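Local structure of dally-like, isoform A (Drosophila melanogaster, 6XTZ) at residues G257-H260 with Y261-E264; E264-S267 with E268-F272; S512-Q515 with T516-A520. The protein binds Wnt and hedgehog-family proteins at the cell surface as a GPI-anchored glypican, shielding the Wnt palmitoleate lipid so that signalling can work at a distance. The protein carries 5 engineered substitutions. All blocks are in the same frame, centred on the assembly; numbering follows the deposited sequence. Where two conformers were deposited one is given.

Interaction 1: G257-H260 with Y261-E264; sequences GCLH and YQHE
Y261 turns back against the residues before it, and the edge of its ring meets the backbone of C258, with CE1 3.6 Å from C258 O. It gets there because CG lies between the backbone N and the carbonyl carbon (chi1 64°). L259 CD2 slants past the phenol, 4.2 Å from Y261 CE1. Q262 closes this tight side: its CG lies over one face of the Y261 ring, offset toward the rim, while its OE1 comes 3.7 Å from L259 CB. The Q262 NE2 bond to Y261 OH is weak. Around this group L463 and W460 of helix 459-467 add further cover. A turn of 3-10 character at H260 and Y261 joins helix 248-258 to helix 263-283, two helices of the elongated, all-helical glypican fold, with Q262 in the N-cap position of the second. Two i to i+3 backbone bonds carry the chain round it: Q262 N to L259 O at 3.1 Å, and H263 N to H260 O at 3.1 Å. H260 belongs to the buried side, its NE2 bonded to G501 N. The looser side begins at H263, which is partly exposed, with E264 beyond it exposed. The two histidine side chains run alongside each other, ring centroids 5.1 Å apart and planes at 41°, and H263 CB adds an off-centre CH-pi approach to the H260 ring. The H263 ring also stacks on H500.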
# COMPACT_ATOMS: atom_id res chain seq x y z
N GLY A 257 5.87 20.21 10.42
CA GLY A 257 4.82 20.56 11.36
C GLY A 257 3.48 20.75 10.69
O GLY A 257 2.44 20.32 11.21
N CYS A 258 3.47 21.41 9.52
CA CYS A 258 2.24 21.54 8.76
C CYS A 258 1.65 20.18 8.41
O CYS A 258 0.42 20.00 8.44
CB CYS A 258 2.50 22.35 7.48
SG CYS A 258 2.60 24.14 7.72
N LEU A 259 2.50 19.21 8.09
CA LEU A 259 2.07 17.87 7.72
C LEU A 259 2.28 16.86 8.84
O LEU A 259 2.41 15.66 8.58
CB LEU A 259 2.81 17.42 6.46
CG LEU A 259 2.81 18.39 5.27
CD1 LEU A 259 3.55 17.78 4.09
CD2 LEU A 259 1.39 18.77 4.88
N HIS A 260 2.29 17.32 10.09
CA HIS A 260 2.57 16.42 11.20
C HIS A 260 1.44 15.43 11.45
O HIS A 260 1.66 14.40 12.09
CB HIS A 260 2.85 17.21 12.48
CG HIS A 260 3.36 16.37 13.61
ND1 HIS A 260 4.52 15.63 13.53
CD2 HIS A 260 2.85 16.14 14.85
CE1 HIS A 260 4.71 14.99 14.66
NE2 HIS A 260 3.72 15.28 15.48
N TYR A 261 0.23 15.72 10.96
CA TYR A 261 -0.86 14.76 11.08
C TYR A 261 -0.59 13.47 10.32
O TYR A 261 -1.35 12.50 10.48
CB TYR A 261 -2.17 15.39 10.59
CG TYR A 261 -2.19 15.75 9.12
CD1 TYR A 261 -1.74 16.98 8.68
CD2 TYR A 261 -2.68 14.85 8.17
CE1 TYR A 261 -1.76 17.31 7.33
CE2 TYR A 261 -2.70 15.17 6.83
CZ TYR A 261 -2.24 16.40 6.41
OH TYR A 261 -2.27 16.72 5.08
N GLN A 262 0.46 13.43 9.50
CA GLN A 262 0.85 12.25 8.75
C GLN A 262 1.94 11.45 9.44
O GLN A 262 2.52 10.56 8.81
CB GLN A 262 1.31 12.66 7.35
CG GLN A 262 0.29 13.44 6.55
CD GLN A 262 0.88 14.03 5.29
OE1 GLN A 262 2.09 14.01 5.08
NE2 GLN A 262 0.02 14.57 4.43
N HIS A 263 2.23 11.73 10.71
CA HIS A 263 3.38 11.12 11.36
C HIS A 263 3.21 9.61 11.51
O HIS A 263 4.03 8.83 11.02
CB HIS A 263 3.63 11.77 12.73
CG HIS A 263 4.89 11.32 13.39
ND1 HIS A 263 6.13 11.82 13.04
CD2 HIS A 263 5.12 10.40 14.36
CE1 HIS A 263 7.06 11.24 13.78
NE2 HIS A 263 6.47 10.38 14.58
N GLU A 264 2.15 9.20 12.22
CA GLU A 264 1.84 7.78 12.36
C GLU A 264 1.62 7.13 11.00
O GLU A 264 2.10 6.02 10.74
CB GLU A 264 0.61 7.59 13.23
CG GLU A 264 0.82 7.78 14.72
CD GLU A 264 -0.48 7.84 15.49
OE1 GLU A 264 -1.15 8.90 15.45
OE2 GLU A 264 -0.85 6.83 16.12

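Interaction 2: E264-S267 with E268-F272; sequences EFDS and EWENF
The side chains of F265 and W269 leave the helix side by side, one turn apart; their rings meet obliquely where F265 CE2 comes 3.9 Å from W269 CE3. Both have CG anti to the backbone N (chi1 -166° and -173°), which sends them off the helix in the same direction. W460 of helix 459-467 meets each of them edge-to-face, M519 and L526 of helix 513-538 touch F265, and M76 and L80 of helix 51-110 touch W269. The buried indole is not left without a polar mate, since its NE1 bonds to Y456 O. A little further along, W269 O lies at the edge of the F272 ring, in its plane.

This is the inward stripe of helix 263-283, as expected of an amphipathic helix in an all-helical bundle; the other stripe is polar. E264 O is gripped by two donors, E268 N at 3.0 Å and S267 OG at 2.8 Å; the hydroxyl, set between its own backbone N and carbonyl carbon (chi1 64°), is thereby brought back to the preceding turn. N271 ND2 reaches E268 OE1 at 3.1 Å from above the carboxylate plane, while E268 itself bends at chi2 and touches K527 and I530. D266 and E270 set their carboxylates almost at right angles, with OD1 and OE2 4.2 Å apart. A water modelled between them makes contacts so short that its bonds are doubtful. E270 OE2 also has a salt bridge to K458. The chemistry thus divides by face: aromatic contacts join this helix to its neighbours, while on the polar side the close pair D266 and E270 probably relies on K458 to offset part of its repulsion, and N271 holds the carboxylate of E268.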
# COMPACT_ATOMS: atom_id res chain seq x y z
N GLU A 264 2.15 9.20 12.22
CA GLU A 264 1.84 7.78 12.36
C GLU A 264 1.62 7.13 11.00
O GLU A 264 2.10 6.02 10.74
CB GLU A 264 0.61 7.59 13.23
CG GLU A 264 0.82 7.78 14.72
CD GLU A 264 -0.48 7.84 15.49
OE1 GLU A 264 -1.15 8.90 15.45
OE2 GLU A 264 -0.85 6.83 16.12
N PHE A 265 0.90 7.82 10.11
CA PHE A 265 0.60 7.27 8.80
C PHE A 265 1.87 7.03 7.99
O PHE A 265 1.94 6.08 7.22
CB PHE A 265 -0.35 8.20 8.05
CG PHE A 265 -0.98 7.58 6.84
CD1 PHE A 265 -2.11 6.78 6.96
CD2 PHE A 265 -0.46 7.81 5.57
CE1 PHE A 265 -2.70 6.21 5.85
CE2 PHE A 265 -1.05 7.24 4.46
CZ PHE A 265 -2.17 6.44 4.59
N ASP A 266 2.88 7.89 8.18
CA ASP A 266 4.15 7.71 7.48
C ASP A 266 4.86 6.44 7.96
O ASP A 266 5.37 5.67 7.14
CB ASP A 266 5.03 8.93 7.69
CG ASP A 266 6.47 8.69 7.30
OD1 ASP A 266 6.71 8.25 6.15
OD2 ASP A 266 7.36 8.94 8.13
N SER A 267 4.89 6.21 9.27
CA SER A 267 5.61 5.04 9.78
C SER A 267 4.92 3.74 9.37
O SER A 267 5.59 2.78 8.99
CB SER A 267 5.74 5.13 11.31
OG SER A 267 4.47 5.10 11.94
N GLU A 268 3.59 3.71 9.43
CA GLU A 268 2.87 2.51 9.00
C GLU A 268 2.96 2.32 7.49
O GLU A 268 2.91 1.18 7.01
CB GLU A 268 1.41 2.57 9.45
CG GLU A 268 1.23 2.58 10.96
CD GLU A 268 1.67 1.28 11.61
OE1 GLU A 268 1.84 0.27 10.90
OE2 GLU A 268 1.85 1.28 12.85
N TRP A 269 3.08 3.41 6.73
CA TRP A 269 3.29 3.28 5.29
C TRP A 269 4.59 2.55 4.99
O TRP A 269 4.66 1.76 4.05
CB TRP A 269 3.29 4.67 4.64
CG TRP A 269 3.34 4.65 3.14
CD1 TRP A 269 4.45 4.72 2.36
CD2 TRP A 269 2.22 4.58 2.24
NE1 TRP A 269 4.10 4.69 1.03
CE2 TRP A 269 2.74 4.60 0.93
CE3 TRP A 269 0.84 4.49 2.42
CZ2 TRP A 269 1.92 4.54 -0.19
CZ3 TRP A 269 0.03 4.44 1.30
CH2 TRP A 269 0.57 4.46 0.01
N GLU A 270 5.63 2.80 5.79
CA GLU A 270 6.87 2.05 5.65
C GLU A 270 6.66 0.58 5.99
O GLU A 270 7.21 -0.30 5.31
CB GLU A 270 7.96 2.66 6.53
CG GLU A 270 8.40 4.05 6.10
CD GLU A 270 9.59 4.56 6.89
OE1 GLU A 270 10.11 3.80 7.73
OE2 GLU A 270 10.01 5.71 6.66
N ASN A 271 5.88 0.29 7.03
CA ASN A 271 5.56 -1.10 7.34
C ASN A 271 4.78 -1.75 6.20
O ASN A 271 4.99 -2.92 5.89
CB ASN A 271 4.75 -1.18 8.64
CG ASN A 271 5.55 -0.73 9.85
OD1 ASN A 271 6.78 -0.72 9.84
ND2 ASN A 271 4.85 -0.37 10.92
N PHE A 272 3.88 -0.99 5.57
CA PHE A 272 3.16 -1.50 4.41
C PHE A 272 4.12 -1.82 3.26
O PHE A 272 3.99 -2.86 2.61
CB PHE A 272 2.11 -0.49 3.96
CG PHE A 272 1.63 -0.70 2.55
CD1 PHE A 272 0.67 -1.66 2.27
CD2 PHE A 272 2.12 0.07 1.51
CE1 PHE A 272 0.23 -1.86 0.97
CE2 PHE A 272 1.68 -0.12 0.21
CZ PHE A 272 0.73 -1.09 -0.06
O HOH W 1 8.90 7.54 5.33

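Interaction 3: S512-Q515 with T516-A520; sequences STKQ and TAQMA
S512 and Q515 form a capping box at the start of helix 513-538 whose two side-chain bonds are both long and weak: Q515 N to S512 OG at 3.5 Å, and S512 N to Q515 OE1 at 3.4 Å. The Q515 chain, extended beyond CG (chi2 178°), carries its amide away from the helix axis, and while OE1 turns to the cap, NE2 bonds to R221 O. Behind the box the regular helical bonds take over, T516 N to S512 O and A517 N to T513 O, the latter at 3.0 Å. One turn on, Q518 lays CG 3.3 Å from K514 O, and its OE1 lies 4.0 Å from CG of the extended K514 chain, while NE2 bonds to N219 O. Replacing Q518 by an alanine would probably leave N219 O without this donor and K514 CG without its neighbour. Both glutamines therefore tie the helix's first turns to backbone carbonyls of the 219-221 loop, and these side-chain amide bonds are stronger ties at the helix start than the two weak bonds of the cap.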
# COMPACT_ATOMS: atom_id res chain seq x y z
N SER A 512 -3.46 18.90 15.02
CA SER A 512 -4.66 19.16 15.80
C SER A 512 -5.50 17.89 15.94
O SER A 512 -5.36 16.93 15.17
CB SER A 512 -5.49 20.27 15.16
OG SER A 512 -5.91 19.91 13.86
N THR A 513 -6.40 17.91 16.93
CA THR A 513 -7.26 16.76 17.16
C THR A 513 -8.17 16.49 15.96
O THR A 513 -8.50 15.33 15.68
CB THR A 513 -8.10 16.98 18.42
OG1 THR A 513 -7.23 17.35 19.50
CG2 THR A 513 -8.85 15.71 18.79
N LYS A 514 -8.59 17.54 15.25
CA LYS A 514 -9.43 17.34 14.08
C LYS A 514 -8.68 16.62 12.97
O LYS A 514 -9.26 15.79 12.26
CB LYS A 514 -9.97 18.68 13.58
CG LYS A 514 -10.83 18.58 12.33
CD LYS A 514 -11.28 19.95 11.85
CE LYS A 514 -12.12 19.84 10.58
NZ LYS A 514 -12.60 21.17 10.11
N GLN A 515 -7.39 16.92 12.81
CA GLN A 515 -6.62 16.29 11.74
C GLN A 515 -6.38 14.81 12.02
O GLN A 515 -6.53 13.97 11.13
CB GLN A 515 -5.29 17.03 11.55
CG GLN A 515 -5.43 18.42 10.96
CD GLN A 515 -4.10 19.14 10.83
OE1 GLN A 515 -3.21 18.98 11.66
NE2 GLN A 515 -3.96 19.93 9.77
N THR A 516 -6.01 14.47 13.26
CA THR A 516 -5.76 13.08 13.59
C THR A 516 -7.05 12.27 13.60
O THR A 516 -7.02 11.05 13.38
CB THR A 516 -5.05 12.96 14.94
OG1 THR A 516 -5.96 13.31 15.99
CG2 THR A 516 -3.85 13.89 14.98
N ALA A 517 -8.19 12.92 13.85
CA ALA A 517 -9.46 12.20 13.80
C ALA A 517 -9.83 11.84 12.36
O ALA A 517 -10.42 10.78 12.12
CB ALA A 517 -10.57 13.04 14.44
N GLN A 518 -9.48 12.71 11.40
CA GLN A 518 -9.70 12.37 10.00
C GLN A 518 -8.78 11.26 9.53
O GLN A 518 -9.14 10.48 8.64
CB GLN A 518 -9.51 13.61 9.12
CG GLN A 518 -10.50 14.73 9.37
CD GLN A 518 -10.30 15.91 8.44
OE1 GLN A 518 -9.74 16.94 8.83
NE2 GLN A 518 -10.74 15.77 7.19
N MET A 519 -7.58 11.17 10.12
CA MET A 519 -6.62 10.14 9.75
C MET A 519 -6.87 8.81 10.45
O MET A 519 -6.21 7.82 10.10
CB MET A 519 -5.20 10.61 10.06
CG MET A 519 -4.79 11.87 9.32
SD MET A 519 -4.50 11.60 7.56
CE MET A 519 -3.10 10.49 7.62
N ALA A 520 -7.80 8.76 11.40
CA ALA A 520 -7.96 7.56 12.23
C ALA A 520 -8.41 6.37 11.39
O ALA A 520 -7.83 5.28 11.49
CB ALA A 520 -8.95 7.83 13.36

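Overall arrangement
Interactions 1 and 2 share helix 263-283 and meet at E264: the first is the buried connection that leads into the helix, the second its opening turns, partly buried, with an aromatic face and a polar one. Interaction 3 starts helix 513-538, far along the chain, and has more exposed than buried residues. It nevertheless packs on both others: Q515 CB against Y261 CB at 3.6 Å, and M519 CE against F265 CB at the same distance. Chemistry follows place. Ring contacts and a turn dominate in 257-264, aromatics on one face and acids on the other in 264-272, and side-chain amide bonds to a loop and a weak helix cap in 512-520.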